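Local coordinates for glycoprotein (Chandipura virus, PDB 5MDM) that probably attaches the virus to host cells and, after endocytosis, drives acid-triggered fusion of the viral and endosomal membranes, at residues A[45-49]-A[263-268]; A[319-323]-A[364-368]; A[345-349]-A[358-364]. All blocks are in the same frame, centred on the assembly; numbering follows the deposited sequence.

Overall arrangement
Contact 1 lies near the centre of the elongated chain, about 43 Å from contact 2 and 35 Å from contact 3, centre to centre. Contacts 2 and 3 sit towards one end of the chain, share W364 and are nested in sequence: 345-349 and 358-364 fall within the loop closed by contact 2. All three are partly buried. Contact 1 ties an edge strand to the loop before helix 270-295, through a backbone bond and two threonine hydroxyls. Contact 2 crosses between two sheets and is apolar. Contact 3 is a local hairpin carried by backbone bonds, with proline and isoleucine packing beside them.

Contact 1. Residues A[45-49]-A[263-268]; sequences TPIGA and RSTLQS
T265 and S264 lie across P46 and give the loop its hold on strand 36-49. T265 N donates to P46 O at 2.9 Å. The bond is nearly straight, 176° at the hydrogen, and the donor sits almost along the C=O axis. The T265 side chain is directed at the strand. With OG1 beside its own backbone N (chi1 -69°), the hydroxyl reaches T45 and donates to T45 OG1 at 2.7 Å. The two threonine side chains meet at about a right angle, and T45 CG2 lies 3.5 Å from T265 OG1. T45 OG1 also bonds W235 O, so the hydroxyls form a short relay that ends on a backbone carbonyl of strand 235-237.

S264 lies further along the strand. Its OG rests 3.3 Å from G48 CA, and its angle to G48 N is poor for a hydrogen bond. Here the serine packs against the backbone of a glycine.

I47 meets S268. CB and CG2 of I47 both come to 3.6 Å from S268 OG. That hydroxyl is turned back on its own loop and donates to T265 O at 2.8 Å. S268 N uses the same carbonyl, so two donors close the 3-10 turn 266-268.

Strand 36-49 is the outermost strand of a four-stranded antiparallel sheet and pairs with 180-192 on its other side. This is consistent with the pleckstrin-homology-like domain of vesiculovirus G. The contact docks the loop leading into helix 270-295, within the probable trimerization region, on that domain.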
loop_
_atom_site.group_PDB
_atom_site.type_symbol
_atom_site.label_atom_id
_atom_site.label_comp_id
_atom_site.label_asym_id
_atom_site.label_seq_id
_atom_site.Cartn_x
_atom_site.Cartn_y
_atom_site.Cartn_z
ATOM N N THR A 45 -15.928 -13.027 -10.883
ATOM C CA THR A 45 -15.561 -11.637 -10.635
ATOM C C THR A 45 -14.066 -11.417 -10.823
ATOM O O THR A 45 -13.255 -12.256 -10.428
ATOM C CB THR A 45 -16.042 -11.145 -9.239
ATOM O OG1 THR A 45 -16.178 -9.722 -9.255
ATOM C CG2 THR A 45 -15.086 -11.550 -8.131
ATOM N N PRO A 46 -13.695 -10.294 -11.459
ATOM C CA PRO A 46 -12.286 -9.979 -11.717
ATOM C C PRO A 46 -11.542 -9.638 -10.429
ATOM O O PRO A 46 -11.996 -8.804 -9.653
ATOM C CB PRO A 46 -12.369 -8.763 -12.634
ATOM C CG PRO A 46 -13.670 -8.146 -12.311
ATOM C CD PRO A 46 -14.595 -9.270 -12.007
ATOM N N ILE A 47 -10.407 -10.289 -10.206
ATOM C CA ILE A 47 -9.675 -10.139 -8.957
ATOM C C ILE A 47 -8.325 -9.467 -9.135
ATOM O O ILE A 47 -7.529 -9.411 -8.199
ATOM C CB ILE A 47 -9.421 -11.492 -8.318
ATOM C CG1 ILE A 47 -8.500 -12.320 -9.216
ATOM C CG2 ILE A 47 -10.725 -12.189 -8.094
ATOM C CD1 ILE A 47 -8.212 -13.689 -8.676
ATOM N N GLY A 48 -8.061 -8.971 -10.334
ATOM C CA GLY A 48 -6.820 -8.266 -10.580
ATOM C C GLY A 48 -6.298 -8.411 -11.989
ATOM O O GLY A 48 -6.583 -9.391 -12.686
ATOM N N ALA A 49 -5.526 -7.416 -12.411
ATOM C CA ALA A 49 -4.878 -7.464 -13.707
ATOM C C ALA A 49 -3.599 -8.263 -13.587
ATOM O O ALA A 49 -2.733 -7.955 -12.776
ATOM C CB ALA A 49 -4.580 -6.072 -14.202
ATOM N N ARG A 263 -13.829 -1.891 -11.984
ATOM C CA ARG A 263 -12.687 -2.109 -11.099
ATOM C C ARG A 263 -12.593 -3.546 -10.588
ATOM O O ARG A 263 -13.596 -4.261 -10.508
ATOM C CB ARG A 263 -12.708 -1.130 -9.927
ATOM C CG ARG A 263 -14.019 -1.083 -9.177
ATOM C CD ARG A 263 -13.972 -0.074 -8.042
ATOM N NE ARG A 263 -13.299 -0.602 -6.860
ATOM C CZ ARG A 263 -13.754 -0.461 -5.621
ATOM N NH1 ARG A 263 -14.882 0.194 -5.402
ATOM N NH2 ARG A 263 -13.080 -0.974 -4.601
ATOM N N SER A 264 -11.373 -3.963 -10.257
ATOM C CA SER A 264 -11.149 -5.260 -9.640
ATOM C C SER A 264 -11.869 -5.332 -8.307
ATOM O O SER A 264 -12.021 -4.327 -7.615
ATOM C CB SER A 264 -9.658 -5.519 -9.434
ATOM O OG SER A 264 -9.035 -5.861 -10.659
ATOM N N THR A 265 -12.326 -6.528 -7.961
ATOM C CA THR A 265 -13.033 -6.733 -6.712
ATOM C C THR A 265 -12.051 -6.577 -5.560
ATOM O O THR A 265 -11.182 -7.423 -5.340
ATOM C CB THR A 265 -13.734 -8.098 -6.681
ATOM O OG1 THR A 265 -14.824 -8.084 -7.609
ATOM C CG2 THR A 265 -14.281 -8.378 -5.305
ATOM N N LEU A 266 -12.187 -5.464 -4.848
ATOM C CA LEU A 266 -11.217 -5.081 -3.838
ATOM C C LEU A 266 -11.222 -6.085 -2.696
ATOM O O LEU A 266 -10.177 -6.415 -2.136
ATOM C CB LEU A 266 -11.515 -3.670 -3.327
ATOM C CG LEU A 266 -10.583 -3.093 -2.254
ATOM C CD1 LEU A 266 -9.132 -3.068 -2.718
ATOM C CD2 LEU A 266 -11.034 -1.700 -1.857
ATOM N N GLN A 267 -12.404 -6.597 -2.381
ATOM C CA GLN A 267 -12.560 -7.456 -1.220
ATOM C C GLN A 267 -11.890 -8.818 -1.356
ATOM O O GLN A 267 -11.775 -9.559 -0.379
ATOM C CB GLN A 267 -14.035 -7.599 -0.863
ATOM C CG GLN A 267 -14.538 -6.428 -0.053
ATOM C CD GLN A 267 -13.655 -6.160 1.142
ATOM O OE1 GLN A 267 -13.388 -7.060 1.942
ATOM N NE2 GLN A 267 -13.171 -4.929 1.261
ATOM N N SER A 268 -11.431 -9.136 -2.559
ATOM C CA SER A 268 -10.785 -10.413 -2.799
ATOM C C SER A 268 -9.289 -10.312 -2.559
ATOM O O SER A 268 -8.592 -11.325 -2.548
ATOM C CB SER A 268 -11.054 -10.885 -4.225
ATOM O OG SER A 268 -10.367 -10.071 -5.158
#

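Contact 2. Residues A[319-323]-A[364-368]; sequences YTVIN and WFKYG
F365 is the main side chain of this contact, and I322 lies over its ring. At its base, F365 CB is 4.4 Å from V321 O. CG, like the other ring atoms, lies under I322 CG1, which stands over the ring centre. CD1, on one flank, meets the branch methyl I322 CG2 at 3.6 Å. CD2, on the other flank, has T320 CG2 at 4.1 Å, in an oblique approach. Further out, CE1 and CE2 both come close to I322 CD1. The tip, CZ, meets the same methyl at 3.6 Å.

The isoleucine therefore runs along the face of the ring. I322 CG1 stands 3.7 Å from the ring centroid and 3° off the ring normal, a CH-pi contact over the centre. Its torsions explain this. CG1 is set beside the backbone N (chi1 -46°), and the chain is then extended, which carries CD1 outward over CZ. CG2 projects past the rim, on the side of CD1 of the ring. W14 also meets the F365 ring, edge-to-face, and touches T320 and I322.

A second, smaller patch joins V321 to Y367. V321 CB approaches Y367 CD1 at 4.2 Å. The Y367 hydroxyl bonds L300 O, and makes a weak bond to S404 O of the second subunit. T320 OG1 is likewise engaged by G373 O.

The two strands belong to different sheets, and their axes pass 6.7 Å apart at 72°. They are not paired as strands, and no backbone bond joins them. Cohesion between the segments comes from van der Waals and CH-pi contact, while the polar ends of T320 and Y367 are bonded to other parts of the protein. The result is a small, partly buried apolar patch where two sheets meet, held by shape and dispersion and not by directed bonds.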
loop_
_atom_site.group_PDB
_atom_site.type_symbol
_atom_site.label_atom_id
_atom_site.label_comp_id
_atom_site.label_asym_id
_atom_site.label_seq_id
_atom_site.Cartn_x
_atom_site.Cartn_y
_atom_site.Cartn_z
ATOM N N TYR A 319 -29.611 1.267 19.738
ATOM C CA TYR A 319 -29.513 1.404 21.186
ATOM C C TYR A 319 -29.152 2.834 21.573
ATOM O O TYR A 319 -28.431 3.520 20.847
ATOM C CB TYR A 319 -28.470 0.427 21.749
ATOM C CG TYR A 319 -28.831 -1.034 21.567
ATOM C CD1 TYR A 319 -29.540 -1.715 22.542
ATOM C CD2 TYR A 319 -28.469 -1.724 20.421
ATOM C CE1 TYR A 319 -29.878 -3.044 22.381
ATOM C CE2 TYR A 319 -28.807 -3.053 20.250
ATOM C CZ TYR A 319 -29.509 -3.711 21.235
ATOM O OH TYR A 319 -29.849 -5.038 21.080
ATOM N N THR A 320 -29.657 3.279 22.717
ATOM C CA THR A 320 -29.313 4.599 23.232
ATOM C C THR A 320 -29.492 4.640 24.744
ATOM O O THR A 320 -29.903 3.653 25.353
ATOM C CB THR A 320 -30.150 5.717 22.569
ATOM O OG1 THR A 320 -29.591 6.993 22.897
ATOM C CG2 THR A 320 -31.600 5.662 23.032
ATOM N N VAL A 321 -29.172 5.779 25.350
ATOM C CA VAL A 321 -29.330 5.939 26.792
ATOM C C VAL A 321 -30.289 7.081 27.119
ATOM O O VAL A 321 -29.911 8.255 27.107
ATOM C CB VAL A 321 -27.975 6.167 27.499
ATOM C CG1 VAL A 321 -28.169 6.238 28.997
ATOM C CG2 VAL A 321 -27.010 5.050 27.159
ATOM N N ILE A 322 -31.536 6.725 27.408
ATOM C CA ILE A 322 -32.554 7.707 27.756
ATOM C C ILE A 322 -32.659 7.842 29.271
ATOM O O ILE A 322 -33.035 6.890 29.958
ATOM C CB ILE A 322 -33.931 7.306 27.195
ATOM C CG1 ILE A 322 -33.806 6.863 25.738
ATOM C CG2 ILE A 322 -34.917 8.453 27.326
ATOM C CD1 ILE A 322 -35.093 6.338 25.155
ATOM N N ASN A 323 -32.328 9.025 29.783
ATOM C CA ASN A 323 -32.370 9.293 31.220
ATOM C C ASN A 323 -31.605 8.254 32.042
ATOM O O ASN A 323 -32.088 7.785 33.071
ATOM C CB ASN A 323 -33.819 9.411 31.718
ATOM C CG ASN A 323 -34.462 10.743 31.352
ATOM O OD1 ASN A 323 -33.824 11.791 31.422
ATOM N ND2 ASN A 323 -35.733 10.702 30.962
ATOM N N TRP A 364 -33.467 13.595 19.712
ATOM C CA TRP A 364 -32.312 13.638 20.608
ATOM C C TRP A 364 -32.685 13.504 22.084
ATOM O O TRP A 364 -33.662 14.094 22.543
ATOM C CB TRP A 364 -31.523 14.925 20.374
ATOM C CG TRP A 364 -31.142 15.104 18.947
ATOM C CD1 TRP A 364 -31.819 15.811 17.997
ATOM C CD2 TRP A 364 -30.002 14.542 18.295
ATOM N NE1 TRP A 364 -31.163 15.733 16.793
ATOM C CE2 TRP A 364 -30.044 14.958 16.950
ATOM C CE3 TRP A 364 -28.947 13.729 18.719
ATOM C CZ2 TRP A 364 -29.072 14.588 16.025
ATOM C CZ3 TRP A 364 -27.982 13.365 17.802
ATOM C CH2 TRP A 364 -28.050 13.793 16.470
ATOM N N PHE A 365 -31.895 12.730 22.822
ATOM C CA PHE A 365 -32.164 12.497 24.237
ATOM C C PHE A 365 -31.158 13.201 25.135
ATOM O O PHE A 365 -29.989 13.335 24.785
ATOM C CB PHE A 365 -32.185 10.999 24.549
ATOM C CG PHE A 365 -33.309 10.262 23.886
ATOM C CD1 PHE A 365 -34.609 10.400 24.344
ATOM C CD2 PHE A 365 -33.069 9.430 22.805
ATOM C CE1 PHE A 365 -35.650 9.727 23.738
ATOM C CE2 PHE A 365 -34.108 8.750 22.194
ATOM C CZ PHE A 365 -35.401 8.902 22.662
ATOM N N LYS A 366 -31.628 13.649 26.294
ATOM C CA LYS A 366 -30.774 14.309 27.272
ATOM C C LYS A 366 -29.724 13.331 27.788
ATOM O O LYS A 366 -30.050 12.366 28.477
ATOM C CB LYS A 366 -31.618 14.841 28.430
ATOM C CG LYS A 366 -30.854 15.694 29.430
ATOM C CD LYS A 366 -30.404 17.006 28.810
ATOM C CE LYS A 366 -29.789 17.928 29.852
ATOM N NZ LYS A 366 -30.739 18.236 30.957
ATOM N N TYR A 367 -28.466 13.580 27.441
ATOM C CA TYR A 367 -27.366 12.715 27.858
ATOM C C TYR A 367 -26.277 13.540 28.533
ATOM O O TYR A 367 -25.262 13.876 27.920
ATOM C CB TYR A 367 -26.801 11.958 26.655
ATOM C CG TYR A 367 -25.645 11.034 26.973
ATOM C CD1 TYR A 367 -25.854 9.824 27.623
ATOM C CD2 TYR A 367 -24.346 11.364 26.604
ATOM C CE1 TYR A 367 -24.800 8.979 27.911
ATOM C CE2 TYR A 367 -23.287 10.528 26.888
ATOM C CZ TYR A 367 -23.518 9.338 27.541
ATOM O OH TYR A 367 -22.460 8.505 27.822
ATOM N N GLY A 368 -26.501 13.870 29.802
ATOM C CA GLY A 368 -25.600 14.741 30.533
ATOM C C GLY A 368 -25.721 16.176 30.058
ATOM O O GLY A 368 -26.814 16.745 30.042
#

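Contact 3. Residues A[345-349]-A[358-364]; sequences EPKGK and SDIWTQW
Three backbone hydrogen bonds join P346 and G348 to S358 and I360. G348 N donates to S358 O and S358 N returns to G348 O, both at 2.9 Å. I360 N donates to P346 O at 3.2 Å and is nearly straight (175°). S358 OG adds a weak bond to G348 O. Between these bonds, K347 faces D359 as a non-hydrogen-bonded pair.

One apolar side-chain pair flanks the ladder. P346 CB meets W364 CZ2 at 3.7 Å, at the edge of the indole and in its plane.

I360 makes van der Waals contact with the backbone opposite. CG1 is next to P346 O, and CG2, beside its own backbone N, comes to 3.7 Å from G348 CA. F6 of strand 2-7 packs on I360 and W361.

Charged groups play little part across the contact. K347 CG is 3.6 Å from D359 OD1, but the amine reaches towards E345 instead, in a long salt bridge.

P346 centres an inverse gamma turn as the chain enters strand 347-349. The whole is an antiparallel beta hairpin, 347-349 with 357-359, in the central domain of the rhabdovirus glycoprotein.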
loop_
_atom_site.group_PDB
_atom_site.type_symbol
_atom_site.label_atom_id
_atom_site.label_comp_id
_atom_site.label_asym_id
_atom_site.label_seq_id
_atom_site.Cartn_x
_atom_site.Cartn_y
_atom_site.Cartn_z
ATOM N N GLU A 345 -24.842 19.880 10.621
ATOM C CA GLU A 345 -26.254 19.547 10.775
ATOM C C GLU A 345 -26.431 18.027 10.700
ATOM O O GLU A 345 -25.658 17.346 10.022
ATOM C CB GLU A 345 -27.083 20.249 9.695
ATOM C CG GLU A 345 -27.028 21.767 9.768
ATOM C CD GLU A 345 -27.924 22.440 8.742
ATOM O OE1 GLU A 345 -28.089 23.677 8.813
ATOM O OE2 GLU A 345 -28.463 21.732 7.863
ATOM N N PRO A 346 -27.451 17.485 11.393
ATOM C CA PRO A 346 -27.616 16.027 11.454
ATOM C C PRO A 346 -28.214 15.471 10.163
ATOM O O PRO A 346 -29.252 14.806 10.196
ATOM C CB PRO A 346 -28.600 15.847 12.608
ATOM C CG PRO A 346 -29.456 17.062 12.532
ATOM C CD PRO A 346 -28.560 18.188 12.064
ATOM N N LYS A 347 -27.558 15.746 9.040
ATOM C CA LYS A 347 -28.076 15.348 7.738
ATOM C C LYS A 347 -27.164 14.336 7.057
ATOM O O LYS A 347 -26.021 14.137 7.463
ATOM C CB LYS A 347 -28.276 16.572 6.831
ATOM C CG LYS A 347 -29.120 17.678 7.452
ATOM C CD LYS A 347 -29.730 18.602 6.400
ATOM C CE LYS A 347 -28.673 19.392 5.641
ATOM N NZ LYS A 347 -29.286 20.325 4.650
ATOM N N GLY A 348 -27.683 13.700 6.016
ATOM C CA GLY A 348 -26.907 12.752 5.248
ATOM C C GLY A 348 -27.551 12.491 3.903
ATOM O O GLY A 348 -28.756 12.677 3.731
ATOM N N LYS A 349 -26.742 12.066 2.941
ATOM C CA LYS A 349 -27.248 11.734 1.621
ATOM C C LYS A 349 -27.724 10.283 1.619
ATOM O O LYS A 349 -26.964 9.367 1.929
ATOM C CB LYS A 349 -26.168 11.991 0.572
ATOM C CG LYS A 349 -25.780 13.458 0.473
ATOM C CD LYS A 349 -24.476 13.651 -0.278
ATOM C CE LYS A 349 -23.304 13.063 0.494
ATOM N NZ LYS A 349 -23.169 13.666 1.845
ATOM N N SER A 358 -30.569 14.946 3.546
ATOM C CA SER A 358 -31.833 14.976 4.268
ATOM C C SER A 358 -31.594 14.778 5.756
ATOM O O SER A 358 -30.537 14.304 6.162
ATOM C CB SER A 358 -32.782 13.898 3.729
ATOM O OG SER A 358 -32.098 12.676 3.486
ATOM N N ASP A 359 -32.574 15.156 6.570
ATOM C CA ASP A 359 -32.509 14.902 8.003
ATOM C C ASP A 359 -32.527 13.401 8.234
ATOM O O ASP A 359 -33.421 12.706 7.753
ATOM C CB ASP A 359 -33.691 15.553 8.725
ATOM C CG ASP A 359 -33.425 17.000 9.104
ATOM O OD1 ASP A 359 -32.239 17.388 9.191
ATOM O OD2 ASP A 359 -34.404 17.743 9.332
ATOM N N ILE A 360 -31.537 12.902 8.967
ATOM C CA ILE A 360 -31.409 11.464 9.181
ATOM C C ILE A 360 -31.795 11.054 10.599
ATOM O O ILE A 360 -32.241 9.928 10.824
ATOM C CB ILE A 360 -29.991 10.968 8.847
ATOM C CG1 ILE A 360 -28.970 11.523 9.841
ATOM C CG2 ILE A 360 -29.617 11.370 7.434
ATOM C CD1 ILE A 360 -27.540 11.122 9.530
ATOM N N TRP A 361 -31.624 11.973 11.547
ATOM C CA TRP A 361 -32.057 11.753 12.924
ATOM C C TRP A 361 -32.352 13.075 13.630
ATOM O O TRP A 361 -31.567 14.021 13.544
ATOM C CB TRP A 361 -31.010 10.965 13.713
ATOM C CG TRP A 361 -31.507 10.559 15.061
ATOM C CD1 TRP A 361 -31.246 11.168 16.254
ATOM C CD2 TRP A 361 -32.380 9.463 15.352
ATOM N NE1 TRP A 361 -31.895 10.512 17.271
ATOM C CE2 TRP A 361 -32.602 9.463 16.743
ATOM C CE3 TRP A 361 -32.995 8.481 14.570
ATOM C CZ2 TRP A 361 -33.408 8.514 17.369
ATOM C CZ3 TRP A 361 -33.796 7.541 15.192
ATOM C CH2 TRP A 361 -33.996 7.564 16.577
ATOM N N THR A 362 -33.477 13.131 14.337
ATOM C CA THR A 362 -33.905 14.369 14.977
ATOM C C THR A 362 -34.474 14.160 16.378
ATOM O O THR A 362 -34.911 15.112 17.025
ATOM C CB THR A 362 -34.965 15.080 14.137
ATOM O OG1 THR A 362 -35.359 16.288 14.797
ATOM C CG2 THR A 362 -36.183 14.190 13.967
ATOM N N GLN A 363 -34.468 12.913 16.842
ATOM C CA GLN A 363 -35.019 12.567 18.150
ATOM C C GLN A 363 -33.907 12.454 19.194
ATOM O O GLN A 363 -33.459 11.358 19.523
ATOM C CB GLN A 363 -35.795 11.252 18.049
ATOM C CG GLN A 363 -36.485 10.803 19.322
ATOM C CD GLN A 363 -36.997 9.382 19.215
ATOM O OE1 GLN A 363 -36.782 8.706 18.209
ATOM N NE2 GLN A 363 -37.676 8.918 20.255
ATOM N N TRP A 364 -33.467 13.595 19.712
ATOM C CA TRP A 364 -32.312 13.638 20.608
ATOM C C TRP A 364 -32.685 13.504 22.084
ATOM O O TRP A 364 -33.662 14.094 22.543
ATOM C CB TRP A 364 -31.523 14.925 20.374
ATOM C CG TRP A 364 -31.142 15.104 18.947
ATOM C CD1 TRP A 364 -31.819 15.811 17.997
ATOM C CD2 TRP A 364 -30.002 14.542 18.295
ATOM N NE1 TRP A 364 -31.163 15.733 16.793
ATOM C CE2 TRP A 364 -30.044 14.958 16.950
ATOM C CE3 TRP A 364 -28.947 13.729 18.719
ATOM C CZ2 TRP A 364 -29.072 14.588 16.025
ATOM C CZ3 TRP A 364 -27.982 13.365 17.802
ATOM C CH2 TRP A 364 -28.050 13.793 16.470
#